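Local coordinates for protein arabinogalactan endo-1,4-beta-galactosidase (Ignisphaera aggregans, PDB 7OSK) that probably hydrolyses internal beta-1,4-galactosidic linkages of arabinogalactan through its calcium-binding family 53 glycoside hydrolase catalytic domain, at residues Y284-Y295 with D344-W352. Numbering follows the deposited sequence.
Sequences YDKKILVAETAY and DKALGIFYW
One face of the Tyr351 ring carries Thr293 O, offset toward the rim, and the backbone and methyl of Ala294; Ala294 CB makes a CH-pi contact 4.2 Å from the ring centroid. At the far end of the ring Tyr351 OH accepts a nearly straight hydrogen bond from Tyr295 N (3.1 Å, 174°), and it also hydrogen-bonds with Gln375 O and Gln327 NE2. A phenylalanine in place of Tyr351 would probably leave Tyr295 N without its acceptor, and Gln375 O and Gln327 NE2 without this partner. The carboxylate of Glu292 lies over one face of the Trp352 indole, their planes 29° apart and Glu292 CD 3.6 Å from Trp352 CD1. A chi1 of -168° swings the Trp352 indole away from its own backbone N and alongside the Glu292 chain, both pointing the same way; Glu292 OE2 forms a salt bridge with Arg92 and OE1 a hydrogen bond with Tyr263. The Phe350 ring meets Leu289 CD2 and Val290 O at its edge, with Leu289 CD1 3.7 Å from Phe350 CE2. Strands 287-293 and 346-352 run parallel as the seventh and eighth of the closed TIM barrel of family 53. They are joined by backbone hydrogen bonds, Ile288 N to Lys345 O (2.9 Å), Val290 N to Gly348 O and Trp352 N to Thr293 O among them. The Val290 and Ile349 side chains lie side by side, Val290 CB 3.7 Å from Ile349 CG2, Ile349 also touching Leu338 of helix 324-342.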
# COMPACT_ATOMS: atom_id res chain seq x y z
N TYR A 284 12.55 8.72 16.86
CA TYR A 284 12.46 7.26 16.84
C TYR A 284 13.63 6.62 16.11
O TYR A 284 14.12 7.14 15.10
CB TYR A 284 11.15 6.83 16.19
CG TYR A 284 9.92 7.49 16.76
CD1 TYR A 284 9.53 7.24 18.07
CD2 TYR A 284 9.15 8.36 16.00
CE1 TYR A 284 8.41 7.85 18.60
CE2 TYR A 284 8.03 8.96 16.52
CZ TYR A 284 7.66 8.70 17.83
OH TYR A 284 6.55 9.30 18.36
N ASP A 285 14.08 5.47 16.62
CA ASP A 285 15.08 4.65 15.94
C ASP A 285 14.38 3.51 15.21
O ASP A 285 14.54 2.34 15.54
CB ASP A 285 16.12 4.11 16.94
CG ASP A 285 17.35 5.00 17.07
OD1 ASP A 285 17.79 5.59 16.05
OD2 ASP A 285 17.87 5.12 18.20
N LYS A 286 13.57 3.89 14.22
CA LYS A 286 12.86 2.92 13.39
C LYS A 286 12.85 3.39 11.95
O LYS A 286 13.17 4.54 11.66
CB LYS A 286 11.43 2.73 13.90
CG LYS A 286 11.36 2.06 15.25
CD LYS A 286 9.92 1.89 15.72
CE LYS A 286 9.86 1.23 17.08
NZ LYS A 286 10.49 -0.12 17.08
N LYS A 287 12.49 2.48 11.04
CA LYS A 287 12.51 2.77 9.62
C LYS A 287 11.30 3.58 9.18
O LYS A 287 10.24 3.55 9.82
CB LYS A 287 12.59 1.47 8.82
CG LYS A 287 13.86 0.67 9.06
CD LYS A 287 15.11 1.43 8.62
CE LYS A 287 16.38 0.75 9.08
NZ LYS A 287 16.52 -0.63 8.53
N ILE A 288 11.47 4.32 8.09
CA ILE A 288 10.44 5.21 7.56
C ILE A 288 10.04 4.77 6.16
O ILE A 288 10.88 4.68 5.27
CB ILE A 288 10.94 6.67 7.51
CG1 ILE A 288 11.69 7.03 8.80
CG2 ILE A 288 9.77 7.62 7.26
CD1 ILE A 288 10.85 6.91 10.07
N LEU A 289 8.75 4.51 5.98
CA LEU A 289 8.23 3.99 4.72
C LEU A 289 7.01 4.77 4.24
O LEU A 289 6.22 5.26 5.04
CB LEU A 289 7.87 2.51 4.88
CG LEU A 289 7.21 1.81 3.69
CD1 LEU A 289 8.19 1.68 2.53
CD2 LEU A 289 6.68 0.44 4.10
N VAL A 290 6.87 4.89 2.92
CA VAL A 290 5.65 5.40 2.31
C VAL A 290 4.86 4.21 1.75
O VAL A 290 5.17 3.70 0.67
CB VAL A 290 5.93 6.43 1.20
CG1 VAL A 290 4.63 6.95 0.60
CG2 VAL A 290 6.77 7.58 1.73
N ALA A 291 3.84 3.77 2.49
CA ALA A 291 3.07 2.59 2.12
C ALA A 291 2.13 2.88 0.96
O ALA A 291 1.84 1.99 0.16
CB ALA A 291 2.28 2.08 3.31
N GLU A 292 1.64 4.11 0.89
CA GLU A 292 0.72 4.50 -0.18
C GLU A 292 0.96 5.93 -0.62
O GLU A 292 1.13 6.83 0.20
CB GLU A 292 -0.73 4.33 0.26
CG GLU A 292 -1.15 2.89 0.51
CD GLU A 292 -2.63 2.75 0.84
OE1 GLU A 292 -3.36 3.76 0.74
OE2 GLU A 292 -3.06 1.63 1.19
N THR A 293 0.98 6.13 -1.93
CA THR A 293 1.08 7.46 -2.51
C THR A 293 0.73 7.37 -3.99
O THR A 293 0.92 6.32 -4.61
CB THR A 293 2.48 8.08 -2.33
OG1 THR A 293 2.49 9.42 -2.83
CG2 THR A 293 3.54 7.26 -3.05
N ALA A 294 0.23 8.46 -4.55
CA ALA A 294 -0.13 8.47 -5.97
C ALA A 294 -0.38 9.89 -6.46
O ALA A 294 -0.57 10.81 -5.66
CB ALA A 294 -1.35 7.61 -6.21
N TYR A 295 -0.39 10.05 -7.77
CA TYR A 295 -0.75 11.32 -8.38
C TYR A 295 -1.34 11.08 -9.77
O TYR A 295 -1.23 9.98 -10.31
CB TYR A 295 0.45 12.25 -8.47
CG TYR A 295 0.06 13.71 -8.43
CD1 TYR A 295 -0.29 14.31 -7.23
CD2 TYR A 295 0.03 14.47 -9.59
CE1 TYR A 295 -0.65 15.64 -7.18
CE2 TYR A 295 -0.33 15.81 -9.55
CZ TYR A 295 -0.68 16.38 -8.34
OH TYR A 295 -1.04 17.71 -8.28
N ASP A 344 19.60 7.29 6.70
CA ASP A 344 19.78 5.84 6.72
C ASP A 344 18.54 5.10 7.21
O ASP A 344 18.50 3.86 7.21
CB ASP A 344 20.99 5.46 7.59
CG ASP A 344 21.04 6.23 8.89
OD1 ASP A 344 20.38 5.80 9.87
OD2 ASP A 344 21.73 7.27 8.94
N LYS A 345 17.53 5.85 7.64
CA LYS A 345 16.25 5.27 8.06
C LYS A 345 15.22 5.35 6.94
O LYS A 345 14.12 4.81 7.06
CB LYS A 345 15.72 5.98 9.31
CG LYS A 345 16.31 5.46 10.61
CD LYS A 345 16.81 6.58 11.50
CE LYS A 345 16.48 6.34 12.96
NZ LYS A 345 16.41 7.62 13.71
N ALA A 346 15.58 6.02 5.85
CA ALA A 346 14.73 6.05 4.67
C ALA A 346 14.67 4.66 4.06
O ALA A 346 15.70 4.08 3.70
CB ALA A 346 15.24 7.06 3.65
N LEU A 347 13.46 4.13 3.94
CA LEU A 347 13.25 2.77 3.47
C LEU A 347 12.81 2.77 2.01
O LEU A 347 13.39 2.10 1.17
CB LEU A 347 12.22 2.07 4.35
CG LEU A 347 12.36 0.58 4.61
CD1 LEU A 347 13.67 0.24 5.30
CD2 LEU A 347 11.18 0.13 5.45
N GLY A 348 11.77 3.55 1.73
CA GLY A 348 11.31 3.74 0.36
C GLY A 348 9.84 4.07 0.24
O GLY A 348 9.24 4.63 1.15
N ILE A 349 9.26 3.70 -0.91
CA ILE A 349 7.90 4.08 -1.23
C ILE A 349 7.15 2.98 -1.98
O ILE A 349 7.77 2.11 -2.61
CB ILE A 349 7.88 5.38 -2.09
CG1 ILE A 349 8.52 5.14 -3.45
CG2 ILE A 349 8.62 6.51 -1.38
CD1 ILE A 349 7.57 5.33 -4.60
N PHE A 350 5.82 3.01 -1.89
CA PHE A 350 4.96 2.19 -2.74
C PHE A 350 3.94 3.08 -3.44
O PHE A 350 3.15 3.76 -2.78
CB PHE A 350 4.23 1.12 -1.94
CG PHE A 350 5.13 0.07 -1.36
CD1 PHE A 350 5.47 -1.05 -2.09
CD2 PHE A 350 5.60 0.19 -0.06
CE1 PHE A 350 6.29 -2.02 -1.54
CE2 PHE A 350 6.42 -0.77 0.48
CZ PHE A 350 6.76 -1.88 -0.26
N TYR A 351 3.94 3.06 -4.76
CA TYR A 351 2.94 3.79 -5.53
C TYR A 351 1.65 2.98 -5.56
O TYR A 351 1.62 1.86 -6.08
CB TYR A 351 3.44 4.06 -6.95
CG TYR A 351 2.59 5.05 -7.69
CD1 TYR A 351 1.44 4.64 -8.34
CD2 TYR A 351 2.93 6.39 -7.74
CE1 TYR A 351 0.65 5.54 -9.02
CE2 TYR A 351 2.16 7.30 -8.41
CZ TYR A 351 1.01 6.87 -9.05
OH TYR A 351 0.23 7.78 -9.72
N TRP A 352 0.58 3.56 -5.02
CA TRP A 352 -0.68 2.83 -4.86
C TRP A 352 -1.58 2.97 -6.09
O TRP A 352 -1.71 4.06 -6.65
CB TRP A 352 -1.43 3.31 -3.61
CG TRP A 352 -2.57 2.42 -3.23
CD1 TRP A 352 -2.51 1.30 -2.45
CD2 TRP A 352 -3.94 2.57 -3.62
NE1 TRP A 352 -3.76 0.75 -2.32
CE2 TRP A 352 -4.66 1.51 -3.03
CE3 TRP A 352 -4.63 3.50 -4.40
CZ2 TRP A 352 -6.03 1.34 -3.20
CZ3 TRP A 352 -5.99 3.34 -4.57
CH2 TRP A 352 -6.68 2.27 -3.98